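Local coordinates for protein multicopper oxidase (Arthrobacter sp. FB24, PDB 3GDC) that probably oxidises phenolic or related substrates with its copper centres and passes the electrons to molecular oxygen, as a two-domain laccase-like multicopper oxidase, at residues G2-E7 / D45-P50; A9-T14 / N186-H191; P160-M165 / Q201-R206; H224-H229 / L256-P261. All blocks are in the same frame, centred on the assembly; numbering follows the deposited sequence.

Contact 1: G2-E7 / D45-P50; sequences GSVLAE and DFEIAP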
loop_
_atom_site.group_PDB
_atom_site.type_symbol
_atom_site.label_atom_id
_atom_site.label_comp_id
_atom_site.label_asym_id
_atom_site.label_seq_id
_atom_site.Cartn_x
_atom_site.Cartn_y
_atom_site.Cartn_z
ATOM N N GLY A 2 31.241 9.555 -7.008
ATOM C CA GLY A 2 30.630 8.357 -6.429
ATOM C C GLY A 2 29.981 8.630 -5.080
ATOM O O GLY A 2 29.953 9.778 -4.619
ATOM N N SER A 3 29.439 7.579 -4.456
ATOM C CA SER A 3 28.924 7.677 -3.084
ATOM C C SER A 3 30.056 8.028 -2.121
ATOM O O SER A 3 31.231 7.777 -2.416
ATOM C CB SER A 3 28.276 6.357 -2.653
ATOM O OG SER A 3 29.224 5.297 -2.633
ATOM N N VAL A 4 29.706 8.605 -0.972
ATOM C CA VAL A 4 30.711 8.976 0.023
ATOM C C VAL A 4 31.256 7.707 0.669
ATOM O O VAL A 4 30.484 6.859 1.115
ATOM C CB VAL A 4 30.138 9.929 1.111
ATOM C CG1 VAL A 4 31.237 10.388 2.063
ATOM C CG2 VAL A 4 29.494 11.142 0.469
ATOM N N LEU A 5 32.585 7.570 0.709
ATOM C CA LEU A 5 33.190 6.393 1.318
ATOM C C LEU A 5 32.863 6.312 2.800
ATOM O O LEU A 5 32.829 7.326 3.492
ATOM C CB LEU A 5 34.710 6.366 1.118
ATOM C CG LEU A 5 35.200 6.169 -0.319
ATOM C CD1 LEU A 5 36.718 6.026 -0.306
ATOM C CD2 LEU A 5 34.569 4.956 -0.968
ATOM N N ALA A 6 32.630 5.089 3.263
ATOM C CA ALA A 6 32.223 4.811 4.638
ATOM C C ALA A 6 33.084 5.513 5.688
ATOM O O ALA A 6 32.550 6.136 6.606
ATOM C CB ALA A 6 32.189 3.292 4.886
ATOM N N GLU A 7 34.408 5.426 5.542
ATOM C CA GLU A 7 35.332 6.060 6.482
ATOM C C GLU A 7 35.079 7.559 6.599
ATOM O O GLU A 7 35.094 8.106 7.698
ATOM C CB GLU A 7 36.788 5.804 6.078
ATOM C CG GLU A 7 37.808 6.320 7.091
ATOM C CD GLU A 7 39.189 5.705 6.916
ATOM O OE1 GLU A 7 39.272 4.493 6.594
ATOM O OE2 GLU A 7 40.192 6.431 7.119
ATOM N N ASP A 45 27.508 14.311 13.253
ATOM C CA ASP A 45 27.468 14.715 11.847
ATOM C C ASP A 45 27.859 13.555 10.946
ATOM O O ASP A 45 28.798 12.812 11.253
ATOM C CB ASP A 45 28.424 15.885 11.594
ATOM C CG ASP A 45 27.948 17.182 12.215
ATOM O OD1 ASP A 45 26.800 17.245 12.708
ATOM O OD2 ASP A 45 28.727 18.159 12.188
ATOM N N PHE A 46 27.144 13.428 9.825
ATOM C CA PHE A 46 27.390 12.397 8.826
ATOM C C PHE A 46 27.450 13.053 7.451
ATOM O O PHE A 46 26.581 13.851 7.109
ATOM C CB PHE A 46 26.265 11.361 8.832
ATOM C CG PHE A 46 26.090 10.650 10.154
ATOM C CD1 PHE A 46 26.858 9.529 10.461
ATOM C CD2 PHE A 46 25.144 11.089 11.077
ATOM C CE1 PHE A 46 26.693 8.847 11.688
ATOM C CE2 PHE A 46 24.972 10.429 12.307
ATOM C CZ PHE A 46 25.738 9.301 12.607
ATOM N N GLU A 47 28.476 12.724 6.670
ATOM C CA GLU A 47 28.531 13.196 5.292
ATOM C C GLU A 47 27.806 12.210 4.386
ATOM O O GLU A 47 28.376 11.205 3.973
ATOM C CB GLU A 47 29.981 13.416 4.835
ATOM C CG GLU A 47 30.050 14.042 3.440
ATOM C CD GLU A 47 31.415 14.616 3.094
ATOM O OE1 GLU A 47 32.376 14.457 3.874
ATOM O OE2 GLU A 47 31.517 15.241 2.022
ATOM N N ILE A 48 26.539 12.504 4.083
ATOM C CA ILE A 48 25.684 11.557 3.357
ATOM C C ILE A 48 25.810 11.643 1.833
ATOM O O ILE A 48 25.569 10.660 1.116
ATOM C CB ILE A 48 24.200 11.674 3.793
ATOM C CG1 ILE A 48 23.719 13.128 3.712
ATOM C CG2 ILE A 48 24.036 11.114 5.223
ATOM C CD1 ILE A 48 22.213 13.300 3.567
ATOM N N ALA A 49 26.173 12.829 1.356
ATOM C CA ALA A 49 26.446 13.089 -0.049
ATOM C C ALA A 49 27.681 14.000 -0.079
ATOM O O ALA A 49 27.937 14.708 0.901
ATOM C CB ALA A 49 25.249 13.765 -0.699
ATOM N N PRO A 50 28.470 13.969 -1.177
ATOM C CA PRO A 50 29.678 14.808 -1.172
ATOM C C PRO A 50 29.387 16.268 -0.810
ATOM O O PRO A 50 28.641 16.956 -1.518
ATOM C CB PRO A 50 30.199 14.684 -2.610
ATOM C CG PRO A 50 29.719 13.337 -3.055
ATOM C CD PRO A 50 28.340 13.211 -2.436
HETATM O O HOH W 1 26.721 8.827 -0.511
#
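Val4 lays its isopropyl group against the backbone of Glu47 to Pro50, on strand 33-49 of a cupredoxin-type beta sheet and the residues that follow. The contact joins the N-terminal arm, just ahead of helix 6-9, to that strand. The two methyls of Val4 divide the work. CG1 stands anti to the backbone N (chi1 -175°), which brings it alongside the Glu47 carbonyl, 3.5 Å from Glu47 O, and to within van der Waals reach of Glu47 CG. CG2, on the backbone-N side, presses on the Ala49-Pro50 peptide, with Val4 CG2 3.4 Å from Pro50 N, and meets the proline ring at Pro50 CD, 3.7 Å away. The side chains of Val4 and Glu47 cross at about a right angle. The Glu47 chain is extended, and its carboxylate passes beyond the valine to a salt bridge with Arg8 and a bond from the backbone of Gly51. Glu47 O is buried under the valine with no hydrogen-bonding partner in the model. At the outer end, Gly2 O lies 3.9 Å from Pro50 CG. No direct hydrogen bond joins the segments; one water links them, accepting from Val4 N at 3.0 Å and donating to Ile48 O at 2.7 Å.

Contact 2: A9-T14 / N186-H191; sequences AGIDPT and NGLPFH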
loop_
_atom_site.group_PDB
_atom_site.type_symbol
_atom_site.label_atom_id
_atom_site.label_comp_id
_atom_site.label_asym_id
_atom_site.label_seq_id
_atom_site.Cartn_x
_atom_site.Cartn_y
_atom_site.Cartn_z
ATOM N N ALA A 9 32.204 9.137 5.469
ATOM C CA ALA A 9 30.798 9.388 5.779
ATOM C C ALA A 9 30.471 9.249 7.269
ATOM O O ALA A 9 29.641 9.997 7.803
ATOM C CB ALA A 9 29.921 8.466 4.962
ATOM N N GLY A 10 31.116 8.290 7.930
ATOM C CA GLY A 10 30.827 7.987 9.327
ATOM C C GLY A 10 29.808 6.870 9.487
ATOM O O GLY A 10 29.410 6.555 10.609
ATOM N N ILE A 11 29.374 6.294 8.360
ATOM C CA ILE A 11 28.466 5.129 8.318
ATOM C C ILE A 11 29.014 4.123 7.297
ATOM O O ILE A 11 29.446 4.529 6.209
ATOM C CB ILE A 11 27.024 5.532 7.857
ATOM C CG1 ILE A 11 26.403 6.596 8.766
ATOM C CG2 ILE A 11 26.100 4.310 7.771
ATOM C CD1 ILE A 11 25.148 7.256 8.173
ATOM N N ASP A 12 29.006 2.832 7.640
ATOM C CA ASP A 12 29.367 1.763 6.689
ATOM C C ASP A 12 28.151 0.884 6.415
ATOM O O ASP A 12 27.897 -0.076 7.145
ATOM C CB ASP A 12 30.536 0.915 7.207
ATOM C CG ASP A 12 31.052 -0.097 6.171
ATOM O OD1 ASP A 12 30.409 -0.334 5.123
ATOM O OD2 ASP A 12 32.131 -0.673 6.416
ATOM N N PRO A 13 27.383 1.213 5.365
ATOM C CA PRO A 13 26.172 0.447 5.042
ATOM C C PRO A 13 26.421 -1.040 4.772
ATOM O O PRO A 13 25.561 -1.876 5.088
ATOM C CB PRO A 13 25.644 1.145 3.783
ATOM C CG PRO A 13 26.189 2.571 3.905
ATOM C CD PRO A 13 27.576 2.348 4.440
ATOM N N THR A 14 27.576 -1.365 4.186
ATOM C CA THR A 14 27.926 -2.766 3.920
ATOM C C THR A 14 28.066 -3.552 5.220
ATOM O O THR A 14 27.565 -4.671 5.326
ATOM C CB THR A 14 29.212 -2.891 3.059
ATOM O OG1 THR A 14 28.944 -2.359 1.760
ATOM C CG2 THR A 14 29.632 -4.348 2.887
ATOM N N ASN A 186 20.296 1.509 4.325
ATOM C CA ASN A 186 21.406 1.367 5.275
ATOM C C ASN A 186 22.354 2.552 5.464
ATOM O O ASN A 186 23.472 2.387 5.935
ATOM C CB ASN A 186 22.157 0.042 5.033
ATOM C CG ASN A 186 21.342 -1.151 5.458
ATOM O OD1 ASN A 186 20.275 -0.992 6.059
ATOM N ND2 ASN A 186 21.829 -2.355 5.159
ATOM N N GLY A 187 21.894 3.751 5.116
ATOM C CA GLY A 187 22.535 4.964 5.593
ATOM C C GLY A 187 23.098 5.931 4.574
ATOM O O GLY A 187 23.083 7.138 4.819
ATOM N N LEU A 188 23.605 5.421 3.453
ATOM C CA LEU A 188 24.295 6.282 2.482
ATOM C C LEU A 188 23.729 6.153 1.071
ATOM O O LEU A 188 23.769 5.071 0.485
ATOM C CB LEU A 188 25.785 5.969 2.439
ATOM C CG LEU A 188 26.652 6.164 3.678
ATOM C CD1 LEU A 188 28.088 5.761 3.297
ATOM C CD2 LEU A 188 26.578 7.608 4.163
ATOM N N PRO A 189 23.208 7.258 0.524
ATOM C CA PRO A 189 22.720 7.296 -0.851
ATOM C C PRO A 189 23.730 6.680 -1.825
ATOM O O PRO A 189 24.927 7.003 -1.767
ATOM C CB PRO A 189 22.580 8.793 -1.109
ATOM C CG PRO A 189 22.208 9.334 0.224
ATOM C CD PRO A 189 23.038 8.565 1.189
ATOM N N PHE A 190 23.239 5.775 -2.668
ATOM C CA PHE A 190 24.018 5.124 -3.744
ATOM C C PHE A 190 25.210 4.249 -3.321
ATOM O O PHE A 190 25.990 3.810 -4.180
ATOM C CB PHE A 190 24.526 6.150 -4.771
ATOM C CG PHE A 190 23.454 7.009 -5.381
ATOM C CD1 PHE A 190 22.506 6.463 -6.244
ATOM C CD2 PHE A 190 23.434 8.377 -5.145
ATOM C CE1 PHE A 190 21.525 7.270 -6.830
ATOM C CE2 PHE A 190 22.458 9.195 -5.733
ATOM C CZ PHE A 190 21.507 8.643 -6.574
ATOM N N HIS A 191 25.351 3.961 -2.027
ATOM C CA HIS A 191 26.474 3.132 -1.568
ATOM C C HIS A 191 26.573 1.793 -2.305
ATOM O O HIS A 191 27.682 1.368 -2.693
ATOM C CB HIS A 191 26.420 2.918 -0.047
ATOM C CG HIS A 191 27.414 1.918 0.462
ATOM N ND1 HIS A 191 28.717 2.252 0.766
ATOM C CD2 HIS A 191 27.293 0.594 0.724
ATOM C CE1 HIS A 191 29.355 1.174 1.192
ATOM N NE2 HIS A 191 28.512 0.158 1.181
#
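Pro13 packs its ring into a pocket formed by Asn186, Leu188 and His191, so that the N-terminal arm, at the start of helix 13-18, meets the loop after strand 182-185 of the second cupredoxin-type domain; Leu188 to His191 make a type II beta turn leading into helix 191-194. At the apolar centre Pro13 CG sits 3.6 Å from Leu188 CG, the two side chains meeting at about a right angle. Leu188 forks beyond this point: CD2 reaches Ala9 CB at 3.5 Å, and CD1 lies against the Ile11 carbonyl and Pro13 CD. Beside the leucine, Ile11 CG2 and the proline ring close over Asn186 O, which is buried without a partner in the model. Gly187 fits tightly here, since a CB would run into Ile11 CG2. The Asn186 amide turns away to the backbone of Val166 and Val168.

Farther out, the His191 ring, swung anti to its backbone N (chi1 171°), receives Pro13 CD over one face, 3.8 Å from the ring centroid and 7° off the normal, a CH-pi contact. At the polar edge, Thr14 OG1 lies in the plane of the imidazole and hydrogen-bonds His191 NE2 at 2.6 Å. A phenylalanine in place of His191 would probably leave the Thr14 hydroxyl without its ring-nitrogen mate. Asp12 N-caps helix 13-18, though its OD1 accepts from Thr14 N only weakly.

Contact 3: P160-M165 / Q201-R206; sequences PADDEM and QHELVR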
loop_
_atom_site.group_PDB
_atom_site.type_symbol
_atom_site.label_atom_id
_atom_site.label_comp_id
_atom_site.label_asym_id
_atom_site.label_seq_id
_atom_site.Cartn_x
_atom_site.Cartn_y
_atom_site.Cartn_z
ATOM N N PRO A 160 17.426 -22.632 7.650
ATOM C CA PRO A 160 18.611 -21.778 7.719
ATOM C C PRO A 160 18.874 -21.096 6.379
ATOM O O PRO A 160 18.797 -21.741 5.331
ATOM C CB PRO A 160 19.737 -22.759 8.061
ATOM C CG PRO A 160 19.273 -24.059 7.522
ATOM C CD PRO A 160 17.778 -24.064 7.724
ATOM N N ALA A 161 19.139 -19.793 6.423
ATOM C CA ALA A 161 19.516 -19.045 5.225
ATOM C C ALA A 161 21.017 -19.144 5.024
ATOM O O ALA A 161 21.775 -19.235 5.992
ATOM C CB ALA A 161 19.101 -17.587 5.348
ATOM N N ASP A 162 21.444 -19.111 3.768
ATOM C CA ASP A 162 22.862 -19.119 3.455
ATOM C C ASP A 162 23.477 -17.738 3.650
ATOM O O ASP A 162 24.663 -17.621 3.942
ATOM C CB ASP A 162 23.094 -19.620 2.032
ATOM C CG ASP A 162 22.673 -21.062 1.855
ATOM O OD1 ASP A 162 23.106 -21.900 2.684
ATOM O OD2 ASP A 162 21.899 -21.355 0.906
ATOM N N ASP A 163 22.665 -16.691 3.497
ATOM C CA ASP A 163 23.142 -15.310 3.636
ATOM C C ASP A 163 21.996 -14.448 4.162
ATOM O O ASP A 163 21.041 -14.182 3.440
ATOM C CB ASP A 163 23.643 -14.778 2.279
ATOM C CG ASP A 163 24.418 -13.456 2.390
ATOM O OD1 ASP A 163 24.488 -12.844 3.482
ATOM O OD2 ASP A 163 24.976 -13.018 1.353
ATOM N N GLU A 164 22.082 -14.030 5.417
ATOM C CA GLU A 164 21.026 -13.226 6.027
ATOM C C GLU A 164 21.489 -11.790 6.168
ATOM O O GLU A 164 22.645 -11.517 6.533
ATOM C CB GLU A 164 20.634 -13.795 7.390
ATOM C CG GLU A 164 19.287 -13.298 7.940
ATOM C CD GLU A 164 18.736 -14.239 8.997
ATOM O OE1 GLU A 164 19.401 -15.269 9.253
ATOM O OE2 GLU A 164 17.652 -13.971 9.563
ATOM N N MET A 165 20.593 -10.865 5.861
ATOM C CA MET A 165 20.946 -9.451 5.872
ATOM C C MET A 165 19.775 -8.566 6.294
ATOM O O MET A 165 18.622 -9.019 6.350
ATOM C CB MET A 165 21.499 -9.014 4.509
ATOM C CG MET A 165 20.678 -9.451 3.336
ATOM S SD MET A 165 21.473 -9.057 1.755
ATOM C CE MET A 165 22.714 -10.318 1.660
ATOM N N GLN A 201 25.358 -17.479 -6.336
ATOM C CA GLN A 201 24.346 -18.124 -7.175
ATOM C C GLN A 201 23.719 -19.321 -6.459
ATOM O O GLN A 201 24.433 -20.140 -5.856
ATOM C CB GLN A 201 24.986 -18.569 -8.502
ATOM C CG GLN A 201 24.021 -19.009 -9.583
ATOM C CD GLN A 201 24.741 -19.515 -10.831
ATOM O OE1 GLN A 201 25.974 -19.636 -10.851
ATOM N NE2 GLN A 201 23.975 -19.825 -11.870
ATOM N N HIS A 202 22.388 -19.387 -6.501
ATOM C CA HIS A 202 21.582 -20.509 -5.980
ATOM C C HIS A 202 21.392 -20.529 -4.458
ATOM O O HIS A 202 20.536 -21.263 -3.958
ATOM C CB HIS A 202 22.103 -21.885 -6.467
ATOM C CG HIS A 202 22.190 -22.013 -7.959
ATOM N ND1 HIS A 202 21.103 -21.834 -8.789
ATOM C CD2 HIS A 202 23.235 -22.313 -8.768
ATOM C CE1 HIS A 202 21.477 -22.007 -10.045
ATOM N NE2 HIS A 202 22.767 -22.297 -10.060
ATOM N N GLU A 203 22.189 -19.749 -3.728
ATOM C CA GLU A 203 22.130 -19.739 -2.262
ATOM C C GLU A 203 20.868 -19.052 -1.746
ATOM O O GLU A 203 20.359 -18.124 -2.368
ATOM C CB GLU A 203 23.347 -19.029 -1.672
ATOM C CG GLU A 203 24.609 -19.874 -1.606
ATOM C CD GLU A 203 25.578 -19.383 -0.535
ATOM O OE1 GLU A 203 25.528 -18.178 -0.182
ATOM O OE2 GLU A 203 26.390 -20.207 -0.046
ATOM N N LEU A 204 20.367 -19.503 -0.603
ATOM C CA LEU A 204 19.193 -18.863 -0.011
ATOM C C LEU A 204 19.547 -17.553 0.693
ATOM O O LEU A 204 20.218 -17.551 1.733
ATOM C CB LEU A 204 18.485 -19.804 0.961
ATOM C CG LEU A 204 17.168 -19.274 1.536
ATOM C CD1 LEU A 204 16.149 -18.987 0.441
ATOM C CD2 LEU A 204 16.610 -20.291 2.529
ATOM N N VAL A 205 19.088 -16.445 0.115
ATOM C CA VAL A 205 19.321 -15.112 0.665
ATOM C C VAL A 205 18.050 -14.670 1.401
ATOM O O VAL A 205 16.960 -14.769 0.849
ATOM C CB VAL A 205 19.689 -14.107 -0.455
ATOM C CG1 VAL A 205 19.785 -12.671 0.101
ATOM C CG2 VAL A 205 20.992 -14.526 -1.146
ATOM N N ARG A 206 18.195 -14.214 2.649
ATOM C CA ARG A 206 17.069 -13.776 3.461
ATOM C C ARG A 206 17.324 -12.330 3.891
ATOM O O ARG A 206 18.314 -12.031 4.564
ATOM C CB ARG A 206 16.884 -14.687 4.697
ATOM C CG ARG A 206 15.793 -14.253 5.667
ATOM C CD ARG A 206 15.524 -15.304 6.769
ATOM N NE ARG A 206 15.032 -16.556 6.193
ATOM C CZ ARG A 206 15.386 -17.777 6.603
ATOM N NH1 ARG A 206 16.231 -17.927 7.609
ATOM N NH2 ARG A 206 14.887 -18.850 5.991
HETATM O O HOH W 2 27.092 -17.290 1.690
HETATM O O HOH W 3 25.004 -15.709 -0.841
#
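Asp163 and Arg206 are joined where the contact is tightest: Arg206 N donates to Asp163 O at 3.0 Å, almost straight at 168°, and Met165 N reaches Arg206 O at 2.9 Å. Just before them Leu204 O takes two donors, Asp162 N at 2.8 Å and Asp163 N at 3.1 Å. Arg206 lies beside Glu164, both pointing the same way, and its guanidinium has Ala161 CB over one face, 3.7 Å above the plane and toward the rim. The charged ends lead elsewhere: Arg206 to Glu257 and Pro159 O, Glu164 to His208. On the face opposite Glu164 and Arg206, Met165 CE touches Val205 CG1 at 4.1 Å. The paired segments belong to strands 163-172 and 205-211, parallel neighbours in one sheet of the second cupredoxin-type beta sandwich.

Toward solvent, the Asp162 carboxylate (CG beside the backbone N, chi1 -64°) turns back, and OD2 accepts from Leu204 N at 2.8 Å on its anti lone pair. The Glu203 side chain packs on Asp162 CB, crossing at a slant, and the two carboxylates stack with planes 25° apart, which may raise their proton affinity. Two waters donate to Glu203 OE1 at 2.6 Å, one also reaching Asp162 O weakly. Replacing Glu203 with alanine would probably uncover Asp162 CB and cost both waters the acceptor they share. The other water reaches Asp163 OD2 weakly, that carboxylate being held mainly by Arg18 through a salt bridge at OD1.

Contact 4: H224-H229 / L256-P261; sequences HGNFFH and LELRFP. With CU (copper (II) ion), chain G.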
loop_
_atom_site.group_PDB
_atom_site.type_symbol
_atom_site.label_atom_id
_atom_site.label_comp_id
_atom_site.label_asym_id
_atom_site.label_seq_id
_atom_site.Cartn_x
_atom_site.Cartn_y
_atom_site.Cartn_z
ATOM N N HIS A 224 15.850 -6.443 -9.927
ATOM C CA HIS A 224 15.913 -6.830 -11.342
ATOM C C HIS A 224 16.183 -8.310 -11.522
ATOM O O HIS A 224 17.040 -8.881 -10.837
ATOM C CB HIS A 224 17.039 -6.077 -12.048
ATOM C CG HIS A 224 16.730 -4.644 -12.346
ATOM N ND1 HIS A 224 17.277 -3.985 -13.428
ATOM C CD2 HIS A 224 15.937 -3.743 -11.716
ATOM C CE1 HIS A 224 16.844 -2.738 -13.446
ATOM N NE2 HIS A 224 16.030 -2.565 -12.419
ATOM N N GLY A 225 15.467 -8.911 -12.468
ATOM C CA GLY A 225 15.706 -10.287 -12.916
ATOM C C GLY A 225 15.405 -11.394 -11.924
ATOM O O GLY A 225 15.760 -12.554 -12.154
ATOM N N ASN A 226 14.739 -11.048 -10.824
ATOM C CA ASN A 226 14.579 -11.975 -9.714
ATOM C C ASN A 226 13.218 -11.835 -9.047
ATOM O O ASN A 226 12.558 -10.804 -9.180
ATOM C CB ASN A 226 15.710 -11.760 -8.705
ATOM C CG ASN A 226 17.034 -12.315 -9.200
ATOM O OD1 ASN A 226 17.327 -13.492 -9.019
ATOM N ND2 ASN A 226 17.829 -11.472 -9.848
ATOM N N PHE A 227 12.801 -12.888 -8.349
ATOM C CA PHE A 227 11.547 -12.912 -7.620
ATOM C C PHE A 227 11.838 -13.420 -6.216
ATOM O O PHE A 227 12.792 -14.178 -6.014
ATOM C CB PHE A 227 10.536 -13.824 -8.314
ATOM C CG PHE A 227 9.779 -13.145 -9.411
ATOM C CD1 PHE A 227 10.418 -12.802 -10.597
ATOM C CD2 PHE A 227 8.433 -12.821 -9.250
ATOM C CE1 PHE A 227 9.725 -12.150 -11.609
ATOM C CE2 PHE A 227 7.735 -12.171 -10.264
ATOM C CZ PHE A 227 8.390 -11.839 -11.435
ATOM N N PHE A 228 11.054 -12.961 -5.252
ATOM C CA PHE A 228 11.252 -13.369 -3.860
ATOM C C PHE A 228 9.926 -13.735 -3.220
ATOM O O PHE A 228 8.876 -13.254 -3.649
ATOM C CB PHE A 228 11.951 -12.260 -3.054
ATOM C CG PHE A 228 11.317 -10.901 -3.195
ATOM C CD1 PHE A 228 10.242 -10.531 -2.391
ATOM C CD2 PHE A 228 11.821 -9.974 -4.120
ATOM C CE1 PHE A 228 9.643 -9.278 -2.514
ATOM C CE2 PHE A 228 11.237 -8.718 -4.239
ATOM C CZ PHE A 228 10.146 -8.371 -3.428
ATOM N N HIS A 229 9.978 -14.592 -2.196
ATOM C CA HIS A 229 8.831 -14.797 -1.332
ATOM C C HIS A 229 8.857 -13.735 -0.259
ATOM O O HIS A 229 9.920 -13.421 0.276
ATOM C CB HIS A 229 8.844 -16.194 -0.705
ATOM C CG HIS A 229 8.400 -17.269 -1.649
ATOM N ND1 HIS A 229 9.283 -18.055 -2.355
ATOM C CD2 HIS A 229 7.161 -17.652 -2.034
ATOM C CE1 HIS A 229 8.607 -18.895 -3.120
ATOM N NE2 HIS A 229 7.316 -18.671 -2.944
ATOM N N LEU A 256 12.206 -10.922 2.957
ATOM C CA LEU A 256 12.249 -11.395 1.577
ATOM C C LEU A 256 13.191 -12.585 1.508
ATOM O O LEU A 256 14.274 -12.555 2.102
ATOM C CB LEU A 256 12.750 -10.327 0.597
ATOM C CG LEU A 256 12.733 -8.807 0.767
ATOM C CD1 LEU A 256 12.637 -8.151 -0.602
ATOM C CD2 LEU A 256 11.676 -8.246 1.704
ATOM N N GLU A 257 12.791 -13.617 0.775
ATOM C CA GLU A 257 13.642 -14.787 0.566
ATOM C C GLU A 257 13.785 -15.078 -0.914
ATOM O O GLU A 257 12.783 -15.142 -1.640
ATOM C CB GLU A 257 13.076 -16.018 1.277
ATOM C CG GLU A 257 13.017 -15.889 2.794
ATOM C CD GLU A 257 12.776 -17.224 3.491
ATOM O OE1 GLU A 257 12.602 -18.242 2.790
ATOM O OE2 GLU A 257 12.771 -17.246 4.745
ATOM N N LEU A 258 15.023 -15.231 -1.366
ATOM C CA LEU A 258 15.255 -15.641 -2.744
ATOM C C LEU A 258 16.558 -16.399 -2.970
ATOM O O LEU A 258 17.443 -16.404 -2.125
ATOM C CB LEU A 258 15.167 -14.431 -3.681
ATOM C CG LEU A 258 16.273 -13.379 -3.670
ATOM C CD1 LEU A 258 16.074 -12.512 -4.903
ATOM C CD2 LEU A 258 16.223 -12.521 -2.421
ATOM N N ARG A 259 16.648 -17.050 -4.132
ATOM C CA ARG A 259 17.890 -17.642 -4.620
ATOM C C ARG A 259 18.125 -17.058 -6.011
ATOM O O ARG A 259 17.243 -17.140 -6.864
ATOM C CB ARG A 259 17.770 -19.167 -4.720
ATOM C CG ARG A 259 17.356 -19.850 -3.437
ATOM C CD ARG A 259 17.138 -21.347 -3.652
ATOM N NE ARG A 259 16.819 -22.037 -2.395
ATOM C CZ ARG A 259 17.721 -22.586 -1.581
ATOM N NH1 ARG A 259 19.018 -22.543 -1.873
ATOM N NH2 ARG A 259 17.321 -23.190 -0.464
ATOM N N PHE A 260 19.296 -16.464 -6.230
ATOM C CA PHE A 260 19.624 -15.855 -7.524
ATOM C C PHE A 260 20.074 -16.946 -8.502
ATOM O O PHE A 260 21.099 -17.585 -8.270
ATOM C CB PHE A 260 20.742 -14.835 -7.363
ATOM C CG PHE A 260 20.338 -13.581 -6.638
ATOM C CD1 PHE A 260 19.986 -12.436 -7.350
ATOM C CD2 PHE A 260 20.345 -13.528 -5.243
ATOM C CE1 PHE A 260 19.624 -11.259 -6.687
ATOM C CE2 PHE A 260 19.989 -12.350 -4.573
ATOM C CZ PHE A 260 19.630 -11.220 -5.290
ATOM N N PRO A 261 19.298 -17.172 -9.581
ATOM C CA PRO A 261 19.602 -18.286 -10.494
ATOM C C PRO A 261 20.785 -18.037 -11.432
ATOM O O PRO A 261 21.342 -19.005 -11.958
ATOM C CB PRO A 261 18.310 -18.433 -11.306
ATOM C CG PRO A 261 17.735 -17.059 -11.325
ATOM C CD PRO A 261 18.079 -16.450 -9.988
HETATM CU CU CU G . 15.223 -0.811 -12.188
HETATM O O HOH W 4 13.838 -16.620 -5.806
HETATM O O HOH W 5 12.161 -17.834 -2.349
#
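His229 and Glu257 form an antiparallel hydrogen-bonded pair, His229 N to Glu257 O and Glu257 N to His229 O both at 2.9 Å, and the chains splay apart beyond it toward Asn226 and Phe260. Phe228 carries the packing nearest the pair. With CG between the backbone N and the carbonyl carbon (chi1 50°), its ring runs side by side with Leu256, whose CD1 stands over the middle of one face, 3.6 Å from the centroid and 7° off the normal, a CH-pi contact. Phe228 CB meets Leu258 CB at 3.9 Å. Where the strands part, a water bridges Phe227 O and Arg259 N. The Asn226 amide crosses the Phe260 side chain at about a right angle, its plane turned 61° from the ring, with Asn226 OD1 3.2 Å from Pro261 CD. Asn226 ND2 donates in the amide plane to His224 O at 2.9 Å, fixing the rotation of the amide and bracing the loop that bears the histidine. His224 NE2 binds copper at 1.9 Å together with His269 and His134 of a second subunit, while Asp101 of that subunit hydrogen-bonds His224 ND1. Such a copper site shared across the subunit interface is characteristic of two-domain laccases, whose trinuclear cluster is built between subunits.

How the contacts relate
The four contacts fall into two touching pairs. Contacts 1 and 2 have centres about 7 Å apart and alternate along the chain; Glu47 N probably hydrogen-bonds Ala9 O at 3.2 Å, so the N-terminal arm is held both to strand 33-49 and to the loop after strand 182-185. Contacts 3 and 4, centres about 10 Å apart, share a sheet and are tied by the salt bridge of Arg206 NE to Glu257 OE2 at 2.8 Å and by a probable hydrogen bond of Gln201 NE2 to Pro261 O at 2.8 Å. Contact 4 alone includes a copper ligand, and its Phe227 side chain lies about 8 Å from another bound copper; the Ile48 side chain of contact 1 is about 10 Å from the calcium.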